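Local coordinates for carbamate kinase (Aeropyrum pernix, PDB 2E9Y), which probably catalyses the reversible transfer of a phosphoryl group between ATP and carbamate, as expected of a carbamate kinase, at residues R34-I39 and K94-E99; G12-A17 and G296-A301. All coordinates share one frame; numbering follows the deposited sequence.

Interaction 1 of 2, residues R34-I39 and K94-E99; sequences RASSII and KHSLEE
Ser-36 OG faces Ser-96 and Leu-97 and is also tied to its own helix, where Val-32 O accepts its hydrogen bond. A weak hydrogen bond joins it to Ser-96 OG, 3.1 Å from Ser-36 OG; Leu-97 N, 3.3 Å from Ser-36 OG, is at too poor an angle to bond. These residues join helices 25-44 and 78-103, part of the helical cover of the central sheet in the amino acid kinase fold. The axes cross at -47° and come within 8.6 Å; a small side chain suits a place where Ser-36 CA is 4.8 Å from Leu-97 CA. With OG anti to the carbonyl carbon (chi1 -71°), the Ser-36 hydroxyl is placed to bond back to Val-32 O in the preceding turn while still facing Ser-96. Farther round helix 78-103, Lys-94 NZ and Glu-98 OE2 form a salt bridge of 2.9 Å; Lys-94 also pairs with Asp-175 and Glu-98 with Arg-116, both of the second subunit. Beside the hydroxyls, a chi1 of -177° swings the isobutyl end of Leu-97 nearer helix 25-44, where it crosses Ile-39 at about a right angle. Leu-97 CD2 lies 4.0 Å from Ile-39 CG2, while Leu-97 CD1 rests 3.7 Å from Ser-36 O.

Interaction 2 of 2, residues G12-A17 and G296-A301; sequences GGNAIA and GSLEEA
A chi1 of 68° turns Asn-14 CG in between its own backbone N and carbonyl carbon, while a chi1 of 169° carries Leu-298 CG away from its own N, bringing CD2 to Asn-14. The two side chains slide past one another in opposite directions. The nitrogen end of the Asn-14 amide therefore lies alongside the leucine: ND2 is modelled 3.1 Å from Leu-298 CD2, unusually short for an amide nitrogen and a methyl, so the exact placement there is doubtful. The same methyl continues to Ala-15, whose CB is 3.9 Å from Leu-298 CD2; alanine's single methyl fits beside the leucine and also packs on Ala-35 of helix 25-44. Residues 12-17 carry the Gly-Gly-Asn-Ala sequence that follows the first strand, 6-10, of the amino acid kinase fold; as in other amino acid kinases, this glycine-rich turn probably borders the phosphoryl-transfer site. Its short helical turn is weakly bonded; Gly-13 O accepts from both Ile-16 N and Ala-17 N. On the other segment, the chain leaves strand 293-297 through a type I turn from Leu-298 to Ala-301, in which Ala-301 N reaches Leu-298 O at 3.1 Å. Glu-300 takes the N-cap position of helix 301-305. Leucine suits the first corner of this turn: its backbone is bonded to Thr-236 of the neighbouring strand 231-236, while its buried isobutyl group packs on Leu-235 and Ile-38 as well as on Ala-15.

Helix 25-44 is the shared element: Ser-36 and Ile-39 meet helix 78-103 in interaction 1, while Ala-35 and Ile-38 turn to the residues of interaction 2. The two centres lie about 12 Å apart, yet the contacts touch directly. Ile-38 wedges against the turn that follows strand 293-297, its CG2 packed 3.4 Å from Ala-301 CB. Its other branch puts Ile-38 CD1 3.5 Å from Leu-298 O, while Ala-35 CB packs on Ala-15 O at 3.8 Å. Along the chain, interaction 1 is nested within the long loop that interaction 2 closes. Interaction 1 lies in the helical layer that also meets the second subunit, whereas interaction 2 includes the glycine-rich turn probably near the phosphoryl-transfer site.

Interaction 1 of 2, residues R34-I39 and K94-E99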
# COMPACT_ATOMS: atom_id res chain seq x y z
N ARG A 34 10.02 9.36 16.42
CA ARG A 34 11.06 10.38 16.47
C ARG A 34 11.02 11.23 15.19
O ARG A 34 11.07 12.45 15.25
CB ARG A 34 12.45 9.75 16.62
CG ARG A 34 12.70 9.08 17.96
CD ARG A 34 14.18 8.82 18.20
NE ARG A 34 14.72 7.75 17.34
CZ ARG A 34 14.50 6.46 17.54
NH1 ARG A 34 13.76 6.05 18.56
NH2 ARG A 34 15.03 5.56 16.71
N ALA A 35 10.93 10.57 14.04
CA ALA A 35 10.90 11.27 12.76
C ALA A 35 9.65 12.14 12.60
O ALA A 35 9.73 13.25 12.07
CB ALA A 35 10.99 10.27 11.61
N SER A 36 8.50 11.64 13.06
CA SER A 36 7.26 12.40 12.95
C SER A 36 7.28 13.65 13.80
O SER A 36 6.75 14.69 13.40
CB SER A 36 6.07 11.53 13.35
OG SER A 36 5.82 10.53 12.37
N SER A 37 7.89 13.56 14.98
CA SER A 37 7.97 14.71 15.87
C SER A 37 8.73 15.82 15.16
O SER A 37 8.29 16.97 15.13
CB SER A 37 8.68 14.33 17.16
OG SER A 37 8.63 15.39 18.10
N ILE A 38 9.87 15.46 14.58
CA ILE A 38 10.72 16.41 13.86
C ILE A 38 10.01 16.98 12.63
O ILE A 38 10.11 18.18 12.35
CB ILE A 38 12.04 15.74 13.45
CG1 ILE A 38 12.87 15.45 14.70
CG2 ILE A 38 12.82 16.64 12.49
CD1 ILE A 38 14.08 14.59 14.46
N ILE A 39 9.29 16.14 11.90
CA ILE A 39 8.57 16.62 10.72
C ILE A 39 7.48 17.60 11.14
O ILE A 39 7.20 18.57 10.44
CB ILE A 39 7.93 15.45 9.94
CG1 ILE A 39 9.03 14.62 9.27
CG2 ILE A 39 6.95 15.98 8.90
CD1 ILE A 39 8.52 13.35 8.61
N LYS A 94 2.37 7.89 8.39
CA LYS A 94 1.06 8.53 8.37
C LYS A 94 0.38 8.54 9.73
O LYS A 94 -0.06 9.59 10.21
CB LYS A 94 0.16 7.81 7.36
CG LYS A 94 -1.33 8.08 7.51
CD LYS A 94 -2.13 7.13 6.62
CE LYS A 94 -3.65 7.27 6.82
NZ LYS A 94 -4.17 8.61 6.42
N HIS A 95 0.29 7.38 10.36
CA HIS A 95 -0.37 7.26 11.65
C HIS A 95 0.34 8.07 12.74
O HIS A 95 -0.30 8.76 13.53
CB HIS A 95 -0.44 5.78 12.07
CG HIS A 95 -1.51 5.48 13.06
ND1 HIS A 95 -2.84 5.34 12.70
CD2 HIS A 95 -1.47 5.31 14.40
CE1 HIS A 95 -3.56 5.10 13.78
NE2 HIS A 95 -2.75 5.07 14.83
N SER A 96 1.66 7.97 12.77
CA SER A 96 2.46 8.68 13.77
C SER A 96 2.42 10.20 13.60
O SER A 96 2.29 10.94 14.57
CB SER A 96 3.91 8.19 13.71
OG SER A 96 4.69 8.80 14.73
N LEU A 97 2.54 10.67 12.36
CA LEU A 97 2.52 12.10 12.09
C LEU A 97 1.16 12.70 12.43
O LEU A 97 1.08 13.76 13.06
CB LEU A 97 2.86 12.37 10.62
CG LEU A 97 2.94 13.84 10.21
CD1 LEU A 97 3.80 14.63 11.20
CD2 LEU A 97 3.51 13.94 8.81
N GLU A 98 0.09 12.02 12.03
CA GLU A 98 -1.26 12.49 12.33
C GLU A 98 -1.46 12.60 13.84
O GLU A 98 -2.05 13.56 14.33
CB GLU A 98 -2.30 11.54 11.73
CG GLU A 98 -2.58 11.75 10.25
CD GLU A 98 -3.55 10.73 9.68
OE1 GLU A 98 -4.25 10.06 10.48
OE2 GLU A 98 -3.63 10.61 8.44
N GLU A 99 -0.96 11.61 14.57
CA GLU A 99 -1.10 11.61 16.03
C GLU A 99 -0.35 12.79 16.65
O GLU A 99 -0.85 13.44 17.57
CB GLU A 99 -0.57 10.30 16.60
CG GLU A 99 -0.70 10.17 18.11
CD GLU A 99 -0.18 8.85 18.61
OE1 GLU A 99 -0.65 7.80 18.11
OE2 GLU A 99 0.69 8.85 19.51

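Interaction 2 of 2, residues G12-A17 and G296-A301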
# COMPACT_ATOMS: atom_id res chain seq x y z
N GLY A 12 15.72 8.78 5.41
CA GLY A 12 16.61 7.64 5.27
C GLY A 12 16.23 6.50 6.20
O GLY A 12 15.18 6.54 6.85
N GLY A 13 17.09 5.49 6.28
CA GLY A 13 16.80 4.35 7.14
C GLY A 13 16.60 4.67 8.61
O GLY A 13 15.77 4.04 9.28
N ASN A 14 17.33 5.66 9.12
CA ASN A 14 17.24 6.04 10.53
C ASN A 14 15.88 6.60 10.94
O ASN A 14 15.58 6.72 12.13
CB ASN A 14 18.34 7.05 10.88
CG ASN A 14 18.14 8.40 10.22
OD1 ASN A 14 18.02 8.50 8.99
ND2 ASN A 14 18.11 9.46 11.02
N ALA A 15 15.05 6.93 9.97
CA ALA A 15 13.73 7.48 10.27
C ALA A 15 12.66 6.39 10.36
O ALA A 15 11.61 6.61 10.96
CB ALA A 15 13.33 8.49 9.20
N ILE A 16 12.95 5.22 9.80
CA ILE A 16 11.98 4.13 9.76
C ILE A 16 12.25 2.89 10.61
O ILE A 16 11.32 2.28 11.13
CB ILE A 16 11.77 3.66 8.30
CG1 ILE A 16 11.46 4.86 7.41
CG2 ILE A 16 10.65 2.63 8.23
CD1 ILE A 16 10.24 5.65 7.84
N ALA A 17 13.52 2.51 10.75
CA ALA A 17 13.92 1.24 11.35
C ALA A 17 14.88 1.48 12.51
O ALA A 17 15.49 2.53 12.65
CB ALA A 17 14.59 0.39 10.27
N GLY A 296 21.37 17.10 4.94
CA GLY A 296 21.71 17.22 6.34
C GLY A 296 21.23 16.08 7.21
O GLY A 296 20.77 15.05 6.72
N SER A 297 21.33 16.29 8.52
CA SER A 297 20.93 15.31 9.53
C SER A 297 19.45 15.37 9.86
O SER A 297 18.86 16.45 9.93
CB SER A 297 21.76 15.54 10.80
OG SER A 297 21.39 14.64 11.83
N LEU A 298 18.83 14.20 10.07
CA LEU A 298 17.42 14.14 10.43
C LEU A 298 17.21 14.92 11.72
O LEU A 298 16.24 15.65 11.87
CB LEU A 298 16.98 12.68 10.62
CG LEU A 298 15.60 12.44 11.25
CD1 LEU A 298 14.50 13.03 10.38
CD2 LEU A 298 15.38 10.94 11.43
N GLU A 299 18.14 14.75 12.65
CA GLU A 299 18.06 15.43 13.94
C GLU A 299 18.00 16.95 13.78
O GLU A 299 17.24 17.62 14.48
CB GLU A 299 19.26 15.06 14.81
CG GLU A 299 19.50 13.56 14.96
CD GLU A 299 18.30 12.82 15.50
OE1 GLU A 299 17.79 13.21 16.58
OE2 GLU A 299 17.85 11.85 14.85
N GLU A 300 18.80 17.50 12.87
CA GLU A 300 18.84 18.95 12.65
C GLU A 300 17.89 19.44 11.56
O GLU A 300 17.99 20.58 11.12
CB GLU A 300 20.27 19.37 12.29
CG GLU A 300 21.36 18.75 13.16
CD GLU A 300 22.75 19.33 12.89
OE1 GLU A 300 23.18 19.35 11.72
OE2 GLU A 300 23.41 19.75 13.86
N ALA A 301 16.97 18.57 11.14
CA ALA A 301 16.02 18.91 10.08
C ALA A 301 15.44 20.32 10.13
O ALA A 301 15.41 21.02 9.12
CB ALA A 301 14.89 17.88 10.06